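Local coordinates for 1-pyrroline-5-carboxylate dehydrogenase (Thermus thermophilus, PDB 1UZB), which probably catalyses the NAD-dependent oxidation of the semialdehyde form of 1-pyrroline-5-carboxylate to glutamate, at residues A[84-89]-A[201-206]; A[143-148]-A[500-505]; A[170-175]-A[506-511]. One frame throughout, in Å; residues are numbered along the deposited sequence. Where two conformers were deposited one is given.

How the interactions relate
Interactions 1 and 3 are joined through the sheet in which strands 203-207 and 165-180 are neighbours: their centres are 14 Å apart, and N202 bonds to both segments of interaction 3, its ND2 probably to F506 O (2.9 Å) and its OD1 probably to G175 N (3.0 Å). Interaction 2 feeds into interaction 3, since helix 500-504 runs into strand 507-515; R504 NE packs 3.2 Å from Y171 CE2. Interactions 1 and 2 do not touch: nearest atoms about 6 Å apart, centres 18 Å. Both 2 and 3 meet the second subunit. The side chain of L500 is about 4 Å from a bound MRD (methylpentanediol, probably crystallisation liquor). The side chain of K510 is about 3 Å from a bound MRD.

Interaction 1. Residues A[84-89]-A[201-206]; sequences WKAFKT and GNTVIA
F87 turns the CD1-CE1 edge of its ring to the loop before the strand. Swung anti to the backbone N (chi1 178°), the ring brings CD1 and CE1 to share G201 O between them, CE1 at 3.2 Å. The oxygen lies near the ring plane, and since G201 O has no hydrogen-bond partner in the model, these edge C-H groups are what it faces. The methyl of T203 packs beside the ring, its CG2 against F87 CB at 3.9 Å and against F87 N at 3.6 Å. In T203 CG2 is anti to the carbonyl carbon, while OG1 sits between backbone N and carbonyl carbon and hydrogen-bonds A83 O of the same helix. A86 offers its CB to the same methyl at 4.2 Å, so T203 CG2 rests in the angle between A86 and F87. Helix 73-90 thus covers the T203 face; segments 84-89 and 203-206 run nearly antiparallel (153°), with axes 8.3 Å apart. G201, at positive phi, is the C' residue of the Schellman motif ending helix 188-199. That helix links the parallel strands 165-180 and 203-207 as a beta-alpha-beta crossover, typical of the Rossmann-like domain of aldehyde dehydrogenases.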
loop_
_atom_site.group_PDB
_atom_site.type_symbol
_atom_site.label_atom_id
_atom_site.label_comp_id
_atom_site.label_asym_id
_atom_site.label_seq_id
_atom_site.Cartn_x
_atom_site.Cartn_y
_atom_site.Cartn_z
ATOM N N TRP A 84 8.493 -3.253 -39.197
ATOM C CA TRP A 84 7.797 -4.480 -38.832
ATOM C C TRP A 84 8.782 -5.585 -38.490
ATOM O O TRP A 84 8.542 -6.384 -37.587
ATOM C CB TRP A 84 6.861 -4.942 -39.950
ATOM C CG TRP A 84 5.540 -4.243 -39.915
ATOM C CD1 TRP A 84 5.073 -3.325 -40.807
ATOM C CD2 TRP A 84 4.529 -4.379 -38.909
ATOM N NE1 TRP A 84 3.832 -2.877 -40.419
ATOM C CE2 TRP A 84 3.475 -3.507 -39.257
ATOM C CE3 TRP A 84 4.411 -5.154 -37.746
ATOM C CZ2 TRP A 84 2.314 -3.386 -38.486
ATOM C CZ3 TRP A 84 3.247 -5.034 -36.975
ATOM C CH2 TRP A 84 2.218 -4.154 -37.354
ATOM N N LYS A 85 9.894 -5.632 -39.215
ATOM C CA LYS A 85 10.905 -6.642 -38.941
ATOM C C LYS A 85 11.471 -6.410 -37.539
ATOM O O LYS A 85 11.685 -7.354 -36.776
ATOM C CB LYS A 85 12.021 -6.566 -39.986
ATOM C CG LYS A 85 13.075 -7.645 -39.845
ATOM C CD LYS A 85 14.112 -7.545 -40.948
ATOM C CE LYS A 85 15.142 -8.653 -40.827
ATOM N NZ LYS A 85 14.511 -9.998 -40.939
ATOM N N ALA A 86 11.699 -5.146 -37.195
ATOM C CA ALA A 86 12.232 -4.804 -35.882
ATOM C C ALA A 86 11.220 -5.113 -34.779
ATOM O O ALA A 86 11.581 -5.604 -33.705
ATOM C CB ALA A 86 12.613 -3.327 -35.846
ATOM N N PHE A 87 9.952 -4.829 -35.050
ATOM C CA PHE A 87 8.895 -5.071 -34.075
ATOM C C PHE A 87 8.895 -6.508 -33.563
ATOM O O PHE A 87 8.697 -6.747 -32.370
ATOM C CB PHE A 87 7.532 -4.751 -34.689
ATOM C CG PHE A 87 6.375 -5.025 -33.772
ATOM C CD1 PHE A 87 6.161 -4.244 -32.639
ATOM C CD2 PHE A 87 5.494 -6.067 -34.041
ATOM C CE1 PHE A 87 5.083 -4.499 -31.789
ATOM C CE2 PHE A 87 4.414 -6.330 -33.199
ATOM C CZ PHE A 87 4.209 -5.547 -32.074
ATOM N N LYS A 88 9.124 -7.459 -34.466
ATOM C CA LYS A 88 9.127 -8.876 -34.103
ATOM C C LYS A 88 9.986 -9.202 -32.889
ATOM O O LYS A 88 9.618 -10.055 -32.081
ATOM C CB LYS A 88 9.576 -9.739 -35.286
ATOM C CG LYS A 88 8.512 -9.938 -36.351
ATOM C CD LYS A 88 9.007 -10.853 -37.462
ATOM C CE LYS A 88 7.911 -11.144 -38.475
ATOM N NZ LYS A 88 7.376 -9.901 -39.096
ATOM N N THR A 89 11.130 -8.536 -32.764
ATOM C CA THR A 89 12.013 -8.780 -31.628
ATOM C C THR A 89 11.956 -7.687 -30.560
ATOM O O THR A 89 12.076 -7.976 -29.374
ATOM C CB THR A 89 13.481 -8.968 -32.080
ATOM O OG1 THR A 89 13.888 -7.858 -32.889
ATOM C CG2 THR A 89 13.628 -10.261 -32.871
ATOM N N GLY A 201 7.256 -1.023 -26.659
ATOM C CA GLY A 201 7.392 -2.093 -27.633
ATOM C C GLY A 201 6.964 -1.884 -29.069
ATOM O O GLY A 201 7.065 -2.810 -29.869
ATOM N N ASN A 202 6.472 -0.700 -29.408
ATOM C CA ASN A 202 6.070 -0.432 -30.786
ATOM C C ASN A 202 7.286 0.068 -31.554
ATOM O O ASN A 202 8.330 0.368 -30.964
ATOM C CB ASN A 202 4.990 0.651 -30.825
ATOM C CG ASN A 202 3.717 0.236 -30.125
ATOM O OD1 ASN A 202 2.914 -0.522 -30.667
ATOM N ND2 ASN A 202 3.526 0.731 -28.906
ATOM N N THR A 203 7.158 0.143 -32.876
ATOM C CA THR A 203 8.226 0.679 -33.709
ATOM C C THR A 203 7.597 1.846 -34.463
ATOM O O THR A 203 6.383 1.865 -34.701
ATOM C CB THR A 203 8.823 -0.374 -34.661
ATOM O OG1 THR A 203 7.801 -0.896 -35.514
ATOM C CG2 THR A 203 9.455 -1.502 -33.852
ATOM N N VAL A 204 8.420 2.822 -34.831
ATOM C CA VAL A 204 7.914 4.033 -35.455
ATOM C C VAL A 204 8.636 4.555 -36.691
ATOM O O VAL A 204 9.855 4.422 -36.828
ATOM C CB VAL A 204 7.910 5.173 -34.388
ATOM C CG1 VAL A 204 7.654 6.530 -35.028
ATOM C CG2 VAL A 204 6.869 4.878 -33.325
ATOM N N ILE A 205 7.849 5.136 -37.591
ATOM C CA ILE A 205 8.364 5.798 -38.782
ATOM C C ILE A 205 7.956 7.244 -38.495
ATOM O O ILE A 205 6.770 7.549 -38.380
ATOM C CB ILE A 205 7.677 5.321 -40.075
ATOM C CG1 ILE A 205 7.939 3.828 -40.283
ATOM C CG2 ILE A 205 8.213 6.113 -41.260
ATOM C CD1 ILE A 205 7.255 3.256 -41.510
ATOM N N ALA A 206 8.938 8.128 -38.352
ATOM C CA ALA A 206 8.651 9.520 -38.032
ATOM C C ALA A 206 8.858 10.491 -39.176
ATOM O O ALA A 206 9.904 10.483 -39.832
ATOM C CB ALA A 206 9.493 9.955 -36.834
#

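Interaction 2. Residues A[143-148]-A[500-505]; sequences EYYARA and LDYLRL
L500 opens the contact by pushing its CD2 methyl onto A148 CB, 3.6 Å away, at the place where the two backbones come nearest. Y144 arrives across it at about a right angle: with CG anti to the backbone N (chi1 -172°), its ring is carried out to L500, presenting its edge to L500 N and setting OH 3.6 Å from L500 CG. D501 turns off toward the second subunit, where its carboxylate pairs with R504 and Y171 of that chain. Y502 then faces Y145. The two ring planes are only 14° from parallel, but they are slid so far apart (centroids 5.2 Å) that they barely overlap, and the closest approach is Y145 OH to Y502 CD2 at 3.1 Å. Each phenol oxygen is tied down elsewhere, Y145 OH by G498 N and Y502 OH by N257 ND2, which is consistent with the rings being held in this slipped position. L503 forks over the helix: CD1 rests on A148 CB at 3.7 Å, and CD2 lies 3.9 Å from Y145 CD2. L505 ends the segment with its carbonyl bonded to Y286 and R284. The axes cross at -67°, so the short, weakly bonded helix 500-504 lies steeply over helix 128-149; helix 95-111 packs against A146 and R147, and helix 188-199 touches Y145 through V195 and Y502 through M193.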
loop_
_atom_site.group_PDB
_atom_site.type_symbol
_atom_site.label_atom_id
_atom_site.label_comp_id
_atom_site.label_asym_id
_atom_site.label_seq_id
_atom_site.Cartn_x
_atom_site.Cartn_y
_atom_site.Cartn_z
ATOM N N GLU A 143 12.494 10.781 -20.010
ATOM C CA GLU A 143 12.621 10.373 -18.613
ATOM C C GLU A 143 11.290 9.893 -18.037
ATOM O O GLU A 143 11.236 8.890 -17.321
ATOM C CB GLU A 143 13.137 11.541 -17.765
ATOM C CG GLU A 143 14.556 12.003 -18.071
ATOM C CD GLU A 143 15.622 11.091 -17.488
ATOM O OE1 GLU A 143 15.286 10.216 -16.668
ATOM O OE2 GLU A 143 16.807 11.260 -17.843
ATOM N N TYR A 144 10.217 10.609 -18.359
ATOM C CA TYR A 144 8.895 10.264 -17.858
ATOM C C TYR A 144 8.377 8.957 -18.447
ATOM O O TYR A 144 7.989 8.053 -17.707
ATOM C CB TYR A 144 7.900 11.392 -18.157
ATOM C CG TYR A 144 6.553 11.188 -17.501
ATOM C CD1 TYR A 144 6.310 11.631 -16.197
ATOM C CD2 TYR A 144 5.534 10.512 -18.166
ATOM C CE1 TYR A 144 5.080 11.400 -15.577
ATOM C CE2 TYR A 144 4.311 10.275 -17.558
ATOM C CZ TYR A 144 4.088 10.720 -16.268
ATOM O OH TYR A 144 2.869 10.483 -15.678
ATOM N N TYR A 145 8.370 8.849 -19.773
ATOM C CA TYR A 145 7.876 7.635 -20.416
ATOM C C TYR A 145 8.711 6.397 -20.073
ATOM O O TYR A 145 8.174 5.292 -20.007
ATOM C CB TYR A 145 7.786 7.839 -21.934
ATOM C CG TYR A 145 6.738 8.854 -22.363
ATOM C CD1 TYR A 145 6.907 9.603 -23.526
ATOM C CD2 TYR A 145 5.583 9.070 -21.603
ATOM C CE1 TYR A 145 5.962 10.544 -23.926
ATOM C CE2 TYR A 145 4.625 10.017 -21.992
ATOM C CZ TYR A 145 4.823 10.749 -23.152
ATOM O OH TYR A 145 3.908 11.709 -23.528
ATOM N N ALA A 146 10.012 6.565 -19.838
ATOM C CA ALA A 146 10.848 5.420 -19.474
ATOM C C ALA A 146 10.327 4.811 -18.172
ATOM O O ALA A 146 10.276 3.592 -18.019
ATOM C CB ALA A 146 12.292 5.855 -19.297
ATOM N N ARG A 147 9.956 5.677 -17.233
ATOM C CA ARG A 147 9.439 5.247 -15.940
ATOM C C ARG A 147 7.990 4.780 -16.030
ATOM O O ARG A 147 7.623 3.751 -15.470
ATOM C CB ARG A 147 9.547 6.394 -14.928
ATOM C CG ARG A 147 10.982 6.762 -14.549
ATOM C CD ARG A 147 11.014 8.062 -13.747
ATOM N NE ARG A 147 12.333 8.384 -13.197
ATOM C CZ ARG A 147 13.371 8.819 -13.905
ATOM N NH1 ARG A 147 14.521 9.082 -13.300
ATOM N NH2 ARG A 147 13.264 8.998 -15.211
ATOM N N ALA A 148 7.167 5.538 -16.742
ATOM C CA ALA A 148 5.759 5.195 -16.871
ATOM C C ALA A 148 5.546 3.837 -17.530
ATOM O O ALA A 148 4.628 3.099 -17.163
ATOM C CB ALA A 148 5.030 6.280 -17.654
ATOM N N LEU A 500 0.662 9.085 -17.418
ATOM C CA LEU A 500 0.663 7.628 -17.442
ATOM C C LEU A 500 -0.284 7.084 -18.510
ATOM O O LEU A 500 0.045 6.127 -19.205
ATOM C CB LEU A 500 0.254 7.086 -16.068
ATOM C CG LEU A 500 1.174 7.444 -14.895
ATOM C CD1 LEU A 500 0.528 7.031 -13.584
ATOM C CD2 LEU A 500 2.516 6.762 -15.070
ATOM N N ASP A 501 -1.451 7.708 -18.644
ATOM C CA ASP A 501 -2.461 7.279 -19.608
ATOM C C ASP A 501 -2.003 7.294 -21.059
ATOM O O ASP A 501 -2.547 6.570 -21.886
ATOM C CB ASP A 501 -3.718 8.151 -19.493
ATOM C CG ASP A 501 -4.577 7.796 -18.297
ATOM O OD1 ASP A 501 -4.187 6.903 -17.512
ATOM O OD2 ASP A 501 -5.653 8.416 -18.149
ATOM N N TYR A 502 -1.009 8.115 -21.374
ATOM C CA TYR A 502 -0.543 8.204 -22.753
ATOM C C TYR A 502 -0.084 6.864 -23.312
ATOM O O TYR A 502 -0.438 6.500 -24.431
ATOM C CB TYR A 502 0.604 9.210 -22.856
ATOM C CG TYR A 502 0.968 9.611 -24.272
ATOM C CD1 TYR A 502 0.069 10.319 -25.069
ATOM C CD2 TYR A 502 2.241 9.359 -24.783
ATOM C CE1 TYR A 502 0.429 10.779 -26.332
ATOM C CE2 TYR A 502 2.615 9.817 -26.047
ATOM C CZ TYR A 502 1.704 10.531 -26.810
ATOM O OH TYR A 502 2.083 11.037 -28.034
ATOM N N LEU A 503 0.692 6.118 -22.532
ATOM C CA LEU A 503 1.211 4.845 -23.013
ATOM C C LEU A 503 0.157 3.765 -23.252
ATOM O O LEU A 503 0.343 2.892 -24.100
ATOM C CB LEU A 503 2.300 4.330 -22.065
ATOM C CG LEU A 503 3.450 5.316 -21.812
ATOM C CD1 LEU A 503 4.512 4.649 -20.954
ATOM C CD2 LEU A 503 4.050 5.779 -23.135
ATOM N N ARG A 504 -0.951 3.825 -22.520
ATOM C CA ARG A 504 -2.019 2.842 -22.687
ATOM C C ARG A 504 -2.577 2.873 -24.112
ATOM O O ARG A 504 -3.084 1.869 -24.618
ATOM C CB ARG A 504 -3.152 3.124 -21.694
ATOM C CG ARG A 504 -4.334 2.162 -21.796
ATOM C CD ARG A 504 -3.923 0.760 -21.398
ATOM N NE ARG A 504 -5.007 -0.210 -21.528
ATOM C CZ ARG A 504 -5.401 -0.749 -22.677
ATOM N NH1 ARG A 504 -6.396 -1.625 -22.681
ATOM N NH2 ARG A 504 -4.804 -0.424 -23.820
ATOM N N LEU A 505 -2.485 4.039 -24.747
ATOM C CA LEU A 505 -2.978 4.224 -26.106
ATOM C C LEU A 505 -2.222 3.388 -27.132
ATOM O O LEU A 505 -2.733 3.108 -28.220
ATOM C CB LEU A 505 -2.867 5.698 -26.494
ATOM C CG LEU A 505 -3.628 6.697 -25.623
ATOM C CD1 LEU A 505 -3.246 8.106 -26.037
ATOM C CD2 LEU A 505 -5.123 6.474 -25.754
#

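Interaction 3. Residues A[170-175]-A[506-511]; sequences FYVPLG and FLEMKA
Y171 has CG anti to its carbonyl carbon (chi1 -60°), which lays the ring beside M509 on one face of the ladder; on the other, E508 takes chi1 52°, with CG wedged between backbone N and carbonyl carbon, and leans its CG on V172 CG2 at 3.6 Å. The strands pair antiparallel: F170 with K510 and V172 with E508 are hydrogen-bonded pairs, while Y171 and M509 form the non-hydrogen-bonded pair between them. Four N-H...O bonds of 2.9 Å hold the ladder, the straightest being K510 N to F170 O (172°). Y171 CE2 meets the bent end of M509 at CE, 3.8 Å away, and Y171 CB touches L507 CD1 at 3.9 Å. Its hydroxyl reaches D501 of the second subunit. An alanine here is likely to leave M509 CE without the ring it packs on and D501 of the second subunit without its phenol partner. Alongside F170, pointing the same way, K510 puts CD 3.8 Å from F170 CZ, then sends NZ on to the carbonyls of R461 and F464 of the second subunit. L174 CD2 packs at 3.7 Å on the carboxylate carbon CD of E508. Two waters donate to E508 OE2, one also to P173 O and the other also to L174 O, so the carboxylate is linked through water to the backbone of P173 and L174. An oxygen accepting both waters is consistent with an ionised E508, whose ion pair with R254 is long and weak. Backbone bonds thus fix the register, while the polar ends of Y171 and K510 reach the second subunit and that of E508 binds water.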
loop_
_atom_site.group_PDB
_atom_site.type_symbol
_atom_site.label_atom_id
_atom_site.label_comp_id
_atom_site.label_asym_id
_atom_site.label_seq_id
_atom_site.Cartn_x
_atom_site.Cartn_y
_atom_site.Cartn_z
ATOM N N PHE A 170 -2.418 -9.199 -19.586
ATOM C CA PHE A 170 -1.241 -8.368 -19.760
ATOM C C PHE A 170 -1.303 -7.558 -21.043
ATOM O O PHE A 170 -2.072 -7.866 -21.956
ATOM C CB PHE A 170 0.028 -9.237 -19.748
ATOM C CG PHE A 170 0.000 -10.384 -20.724
ATOM C CD1 PHE A 170 -0.539 -11.620 -20.365
ATOM C CD2 PHE A 170 0.531 -10.236 -21.998
ATOM C CE1 PHE A 170 -0.543 -12.689 -21.267
ATOM C CE2 PHE A 170 0.531 -11.296 -22.901
ATOM C CZ PHE A 170 -0.004 -12.525 -22.534
ATOM N N TYR A 171 -0.483 -6.517 -21.102
ATOM C CA TYR A 171 -0.435 -5.649 -22.264
ATOM C C TYR A 171 0.656 -6.021 -23.247
ATOM O O TYR A 171 1.704 -6.562 -22.877
ATOM C CB TYR A 171 -0.228 -4.195 -21.836
ATOM C CG TYR A 171 -1.321 -3.673 -20.945
ATOM C CD1 TYR A 171 -1.088 -3.428 -19.593
ATOM C CD2 TYR A 171 -2.598 -3.440 -21.451
ATOM C CE1 TYR A 171 -2.105 -2.967 -18.763
ATOM C CE2 TYR A 171 -3.621 -2.977 -20.632
ATOM C CZ TYR A 171 -3.366 -2.743 -19.290
ATOM O OH TYR A 171 -4.373 -2.284 -18.475
ATOM N N VAL A 172 0.388 -5.728 -24.512
ATOM C CA VAL A 172 1.347 -5.973 -25.568
ATOM C C VAL A 172 1.274 -4.804 -26.539
ATOM O O VAL A 172 0.217 -4.192 -26.716
ATOM C CB VAL A 172 1.055 -7.305 -26.281
ATOM C CG1 VAL A 172 1.111 -8.425 -25.261
ATOM C CG2 VAL A 172 -0.310 -7.275 -26.949
ATOM N N PRO A 173 2.409 -4.444 -27.148
ATOM C CA PRO A 173 2.432 -3.333 -28.101
ATOM C C PRO A 173 1.639 -3.672 -29.360
ATOM O O PRO A 173 1.381 -4.843 -29.646
ATOM C CB PRO A 173 3.925 -3.129 -28.356
ATOM C CG PRO A 173 4.483 -4.508 -28.189
ATOM C CD PRO A 173 3.752 -5.025 -26.976
ATOM N N LEU A 174 1.260 -2.638 -30.104
ATOM C CA LEU A 174 0.455 -2.791 -31.312
ATOM C C LEU A 174 1.213 -3.202 -32.566
ATOM O O LEU A 174 0.771 -4.090 -33.294
ATOM C CB LEU A 174 -0.295 -1.488 -31.593
ATOM C CG LEU A 174 -1.159 -0.931 -30.461
ATOM C CD1 LEU A 174 -1.692 0.443 -30.842
ATOM C CD2 LEU A 174 -2.293 -1.898 -30.173
ATOM N N GLY A 175 2.336 -2.543 -32.834
ATOM C CA GLY A 175 3.112 -2.863 -34.019
ATOM C C GLY A 175 3.876 -1.654 -34.514
ATOM O O GLY A 175 4.406 -0.882 -33.718
ATOM N N PHE A 506 -1.009 2.978 -26.784
ATOM C CA PHE A 506 -0.177 2.214 -27.703
ATOM C C PHE A 506 -0.034 0.748 -27.310
ATOM O O PHE A 506 0.920 0.071 -27.705
ATOM C CB PHE A 506 1.192 2.890 -27.809
ATOM C CG PHE A 506 1.093 4.344 -28.182
ATOM C CD1 PHE A 506 1.029 5.330 -27.202
ATOM C CD2 PHE A 506 0.979 4.721 -29.514
ATOM C CE1 PHE A 506 0.850 6.669 -27.546
ATOM C CE2 PHE A 506 0.800 6.054 -29.867
ATOM C CZ PHE A 506 0.735 7.030 -28.881
ATOM N N LEU A 507 -1.013 0.257 -26.554
ATOM C CA LEU A 507 -1.031 -1.120 -26.080
ATOM C C LEU A 507 -2.408 -1.748 -26.250
ATOM O O LEU A 507 -3.422 -1.048 -26.295
ATOM C CB LEU A 507 -0.691 -1.164 -24.588
ATOM C CG LEU A 507 0.691 -0.687 -24.152
ATOM C CD1 LEU A 507 0.705 -0.460 -22.647
ATOM C CD2 LEU A 507 1.736 -1.718 -24.557
ATOM N N GLU A 508 -2.429 -3.071 -26.357
ATOM C CA GLU A 508 -3.677 -3.813 -26.412
ATOM C C GLU A 508 -3.539 -4.880 -25.324
ATOM O O GLU A 508 -2.423 -5.177 -24.883
ATOM C CB GLU A 508 -3.948 -4.401 -27.811
ATOM C CG GLU A 508 -2.856 -5.220 -28.472
ATOM C CD GLU A 508 -3.185 -5.507 -29.936
ATOM O OE1 GLU A 508 -4.308 -5.169 -30.370
ATOM O OE2 GLU A 508 -2.330 -6.070 -30.651
ATOM N N MET A 509 -4.658 -5.430 -24.865
ATOM C CA MET A 509 -4.631 -6.405 -23.780
ATOM C C MET A 509 -4.994 -7.825 -24.181
ATOM O O MET A 509 -5.903 -8.046 -24.981
ATOM C CB MET A 509 -5.581 -5.957 -22.665
ATOM C CG MET A 509 -5.435 -6.749 -21.368
ATOM S SD MET A 509 -6.849 -6.609 -20.240
ATOM C CE MET A 509 -6.868 -4.859 -19.900
ATOM N N LYS A 510 -4.280 -8.783 -23.593
ATOM C CA LYS A 510 -4.529 -10.199 -23.828
ATOM C C LYS A 510 -4.860 -10.845 -22.479
ATOM O O LYS A 510 -4.251 -10.511 -21.461
ATOM C CB LYS A 510 -3.292 -10.868 -24.436
ATOM C CG LYS A 510 -3.505 -12.325 -24.843
ATOM C CD LYS A 510 -2.291 -12.877 -25.577
ATOM C CE LYS A 510 -2.555 -14.284 -26.080
ATOM N NZ LYS A 510 -1.384 -14.836 -26.810
ATOM N N ALA A 511 -5.833 -11.751 -22.474
ATOM C CA ALA A 511 -6.233 -12.460 -21.259
ATOM C C ALA A 511 -6.043 -13.949 -21.511
ATOM O O ALA A 511 -6.631 -14.509 -22.441
ATOM C CB ALA A 511 -7.690 -12.164 -20.925
HETATM O O HOH W 1 0.095 -6.951 -30.448
HETATM O O HOH W 2 -1.847 -4.950 -33.032
#